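Local structure of blue (Type 1) copper domain protein (Nitrosopumilus maritimus, 5FC9) at residues I5-N8 / G9-D12; G17-S20 / P21-L24. The protein holds a mononuclear type 1 copper centre with an open binding site in its cupredoxin domain and probably takes part in electron transfer. All coordinates share one frame; numbering follows the deposited sequence.

Interaction 1: I5-N8 / G9-D12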
loop_
_atom_site.group_PDB
_atom_site.type_symbol
_atom_site.label_atom_id
_atom_site.label_comp_id
_atom_site.label_asym_id
_atom_site.label_seq_id
_atom_site.Cartn_x
_atom_site.Cartn_y
_atom_site.Cartn_z
ATOM N N ILE A 5 -6.661 21.003 5.657
ATOM C CA ILE A 5 -6.539 20.267 6.899
ATOM C C ILE A 5 -5.722 18.998 6.696
ATOM O O ILE A 5 -5.949 18.275 5.726
ATOM C CB ILE A 5 -7.907 19.875 7.455
ATOM C CG1 ILE A 5 -8.756 21.128 7.706
ATOM C CG2 ILE A 5 -7.750 19.033 8.726
ATOM C CD1 ILE A 5 -10.087 20.831 8.349
ATOM N N ILE A 6 -4.763 18.755 7.582
ATOM C CA ILE A 6 -4.104 17.454 7.651
ATOM C C ILE A 6 -4.878 16.623 8.674
ATOM O O ILE A 6 -4.834 16.913 9.868
ATOM C CB ILE A 6 -2.614 17.561 8.057
ATOM C CG1 ILE A 6 -1.893 18.640 7.239
ATOM C CG2 ILE A 6 -1.927 16.215 7.899
ATOM C CD1 ILE A 6 -0.476 18.910 7.737
ATOM N N PRO A 7 -5.627 15.610 8.210
ATOM C CA PRO A 7 -6.538 14.960 9.151
ATOM C C PRO A 7 -5.879 13.895 10.009
ATOM O O PRO A 7 -4.772 13.417 9.728
ATOM C CB PRO A 7 -7.581 14.324 8.228
ATOM C CG PRO A 7 -6.786 13.956 7.002
ATOM C CD PRO A 7 -5.823 15.127 6.829
ATOM N N ASN A 8 -6.581 13.521 11.071
ATOM C CA ASN A 8 -6.182 12.357 11.829
ATOM C C ASN A 8 -6.099 11.170 10.890
ATOM O O ASN A 8 -7.004 10.946 10.081
ATOM C CB ASN A 8 -7.168 12.075 12.955
ATOM C CG ASN A 8 -6.749 10.887 13.792
ATOM O OD1 ASN A 8 -7.152 9.759 13.525
ATOM N ND2 ASN A 8 -5.927 11.135 14.799
ATOM N N GLY A 9 -5.002 10.431 10.983
ATOM C CA GLY A 9 -4.807 9.274 10.129
ATOM C C GLY A 9 -4.032 9.545 8.857
ATOM O O GLY A 9 -3.834 8.642 8.040
ATOM N N ASN A 10 -3.596 10.784 8.673
ATOM C CA ASN A 10 -2.758 11.126 7.528
ATOM C C ASN A 10 -1.431 10.348 7.526
ATOM O O ASN A 10 -0.833 10.113 6.471
ATOM C CB ASN A 10 -2.521 12.650 7.511
ATOM C CG ASN A 10 -1.679 13.108 6.326
ATOM O OD1 ASN A 10 -0.469 13.292 6.455
ATOM N ND2 ASN A 10 -2.315 13.269 5.163
ATOM N N TYR A 11 -0.971 9.916 8.698
ATOM C CA TYR A 11 0.247 9.106 8.768
ATOM C C TYR A 11 0.086 7.703 8.154
ATOM O O TYR A 11 1.075 7.018 7.922
ATOM C CB TYR A 11 0.716 8.953 10.222
ATOM C CG TYR A 11 -0.277 8.251 11.119
ATOM C CD1 TYR A 11 -1.211 8.972 11.847
ATOM C CD2 TYR A 11 -0.283 6.865 11.233
ATOM C CE1 TYR A 11 -2.127 8.342 12.665
ATOM C CE2 TYR A 11 -1.192 6.226 12.056
ATOM C CZ TYR A 11 -2.115 6.967 12.761
ATOM O OH TYR A 11 -3.027 6.346 13.590
ATOM N N ASP A 12 -1.159 7.296 7.937
ATOM C CA ASP A 12 -1.487 5.968 7.402
ATOM C C ASP A 12 -0.921 5.839 5.982
ATOM O O ASP A 12 -0.914 6.809 5.218
ATOM C CB ASP A 12 -3.011 5.790 7.429
ATOM C CG ASP A 12 -3.470 4.353 7.271
ATOM O OD1 ASP A 12 -2.667 3.469 6.906
ATOM O OD2 ASP A 12 -4.685 4.157 7.479
HETATM O O HOH W 1 -5.753 7.357 12.968
#
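Two overlapping beta turns carry the chain off the end of strand 3-6 and past the copper site; the first, a type II turn from Pro7 to Asn10, makes this contact. Its closing bond runs from Asn10 N to Pro7 O, 3.1 Å with an N-H...O angle of 149°. Gly9 takes the third position with a positive phi, where a CB would jam against Asn8 O. The second turn, type I, closes through Asp12 N to Gly9 O at 3.0 Å.

Among side chains, Ile6 and Asn10 meet. With chi1 at -48°, Ile6 swings CG2 anti to its backbone N, and this methyl lies 3.5 Å from Asn10 CG and 3.6 Å from Asn10 OD1. The Asn10 amide is held by a hydrogen bond from ND2 to Gly17 O. A water links Asn8 OD1, to which it donates at 2.8 Å, with Tyr11 OH at 3.0 Å; Tyr11 OH also bonds Ser39 OG of the second subunit. The Asn10 side chain lies about 4 Å from the copper ion and about 3 Å from the side chain of the ligand His42, a second-shell place in a cupredoxin type 1 copper site.

Interaction 2: G17-S20 / P21-L24; sequences GFYS and PLNL
A local apolar contact across a cis-proline bend brings Phe18 and Tyr19 against Leu22, where the loop after strand 3-6 leads into strand 23-26. Leu22 CD1 lies 4.0 Å from Phe18 CB and 4.3 Å from Tyr19 CB, while its other methyl, CD2, sits over one face of the Phe18 ring. With CG anti to the backbone N (chi1 -167°), Leu22 extends towards Phe18, and CD1 is the branch that touches both CB atoms. Phe18 also packs on Val49 of the third subunit.

The peptide before Pro21 is cis, and the CA atoms of Ser20 and Pro21 are consequently just 2.9 Å apart. Tyr19 O and Leu22 N approach to 3.1 Å, but the angle is too poor for a hydrogen bond, so the cis peptide, rather than a closing bond, defines this bend between two strands of the cupredoxin fold. An alanine at Pro21 would remove the ring that makes a cis peptide affordable, and is likely to let the peptide turn trans and pull Leu22 away from Phe18 and Tyr19. The far end of the Tyr19 side chain leads off to the copper side: its OH bonds Arg88 O, and the side chain comes within about 3 Å of that of the ligand Cys82.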
loop_
_atom_site.group_PDB
_atom_site.type_symbol
_atom_site.label_atom_id
_atom_site.label_comp_id
_atom_site.label_asym_id
_atom_site.label_seq_id
_atom_site.Cartn_x
_atom_site.Cartn_y
_atom_site.Cartn_z
ATOM N N GLY A 17 -7.326 9.563 4.331
ATOM C CA GLY A 17 -6.475 10.301 5.245
ATOM C C GLY A 17 -5.675 11.394 4.560
ATOM O O GLY A 17 -4.858 12.052 5.191
ATOM N N PHE A 18 -5.906 11.586 3.267
ATOM C CA PHE A 18 -5.162 12.596 2.524
ATOM C C PHE A 18 -5.598 14.010 2.928
ATOM O O PHE A 18 -6.621 14.196 3.594
ATOM C CB PHE A 18 -5.305 12.391 1.003
ATOM C CG PHE A 18 -6.707 12.064 0.539
ATOM C CD1 PHE A 18 -7.747 12.954 0.736
ATOM C CD2 PHE A 18 -6.961 10.885 -0.154
ATOM C CE1 PHE A 18 -9.028 12.655 0.300
ATOM C CE2 PHE A 18 -8.234 10.592 -0.602
ATOM C CZ PHE A 18 -9.267 11.472 -0.372
ATOM N N TYR A 19 -4.789 14.989 2.529
ATOM C CA TYR A 19 -5.067 16.403 2.790
ATOM C C TYR A 19 -6.450 16.790 2.306
ATOM O O TYR A 19 -6.901 16.314 1.275
ATOM C CB TYR A 19 -4.031 17.295 2.097
ATOM C CG TYR A 19 -2.594 16.942 2.407
ATOM C CD1 TYR A 19 -2.173 16.733 3.717
ATOM C CD2 TYR A 19 -1.667 16.808 1.390
ATOM C CE1 TYR A 19 -0.860 16.397 4.003
ATOM C CE2 TYR A 19 -0.352 16.467 1.655
ATOM C CZ TYR A 19 0.050 16.263 2.967
ATOM O OH TYR A 19 1.348 15.921 3.269
ATOM N N SER A 20 -7.109 17.677 3.051
ATOM C CA SER A 20 -8.474 18.080 2.746
ATOM C C SER A 20 -8.584 19.593 2.623
ATOM O O SER A 20 -8.490 20.290 3.624
ATOM C CB SER A 20 -9.422 17.579 3.838
ATOM O OG SER A 20 -10.772 17.852 3.514
ATOM N N PRO A 21 -8.802 20.103 1.403
ATOM C CA PRO A 21 -8.948 19.375 0.144
ATOM C C PRO A 21 -7.601 18.992 -0.438
ATOM O O PRO A 21 -6.596 19.634 -0.134
ATOM C CB PRO A 21 -9.645 20.390 -0.761
ATOM C CG PRO A 21 -9.164 21.700 -0.251
ATOM C CD PRO A 21 -9.081 21.560 1.254
ATOM N N LEU A 22 -7.588 17.978 -1.292
ATOM C CA LEU A 22 -6.350 17.497 -1.881
ATOM C C LEU A 22 -5.830 18.472 -2.945
ATOM O O LEU A 22 -4.627 18.558 -3.183
ATOM C CB LEU A 22 -6.572 16.109 -2.469
ATOM C CG LEU A 22 -5.335 15.311 -2.861
ATOM C CD1 LEU A 22 -4.393 15.184 -1.686
ATOM C CD2 LEU A 22 -5.792 13.946 -3.351
ATOM N N ASN A 23 -6.751 19.185 -3.590
ATOM C CA ASN A 23 -6.398 20.300 -4.463
ATOM C C ASN A 23 -7.180 21.514 -4.010
ATOM O O ASN A 23 -8.403 21.532 -4.115
ATOM C CB ASN A 23 -6.704 20.009 -5.938
ATOM C CG ASN A 23 -6.347 21.187 -6.846
ATOM O OD1 ASN A 23 -5.357 21.879 -6.613
ATOM N ND2 ASN A 23 -7.160 21.420 -7.874
ATOM N N LEU A 24 -6.475 22.505 -3.478
ATOM C CA LEU A 24 -7.112 23.737 -3.032
ATOM C C LEU A 24 -7.070 24.749 -4.163
ATOM O O LEU A 24 -5.988 25.136 -4.592
ATOM C CB LEU A 24 -6.408 24.290 -1.790
ATOM C CG LEU A 24 -6.964 25.627 -1.287
ATOM C CD1 LEU A 24 -8.317 25.421 -0.644
ATOM C CD2 LEU A 24 -5.988 26.322 -0.329
#

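How the interactions relate
Interactions 1 and 2 follow in series along the connection from strand 3-6 to strand 23-26, with centres about 10 Å apart. Each of these strands is outermost, within the chain, in its own sheet, so the connection passes from one sheet of the cupredoxin fold to the other. The two contacts touch directly: Ile5 N lies 2.8 Å from Ser20 O, a backbone hydrogen bond, and Pro7 CG packs 3.4 Å from Phe18 O, beside the bond that Asn10 ND2 makes to Gly17 O. Asn10 from the first and Tyr19 from the second both border the copper site, which places this connection in the surroundings of the metal.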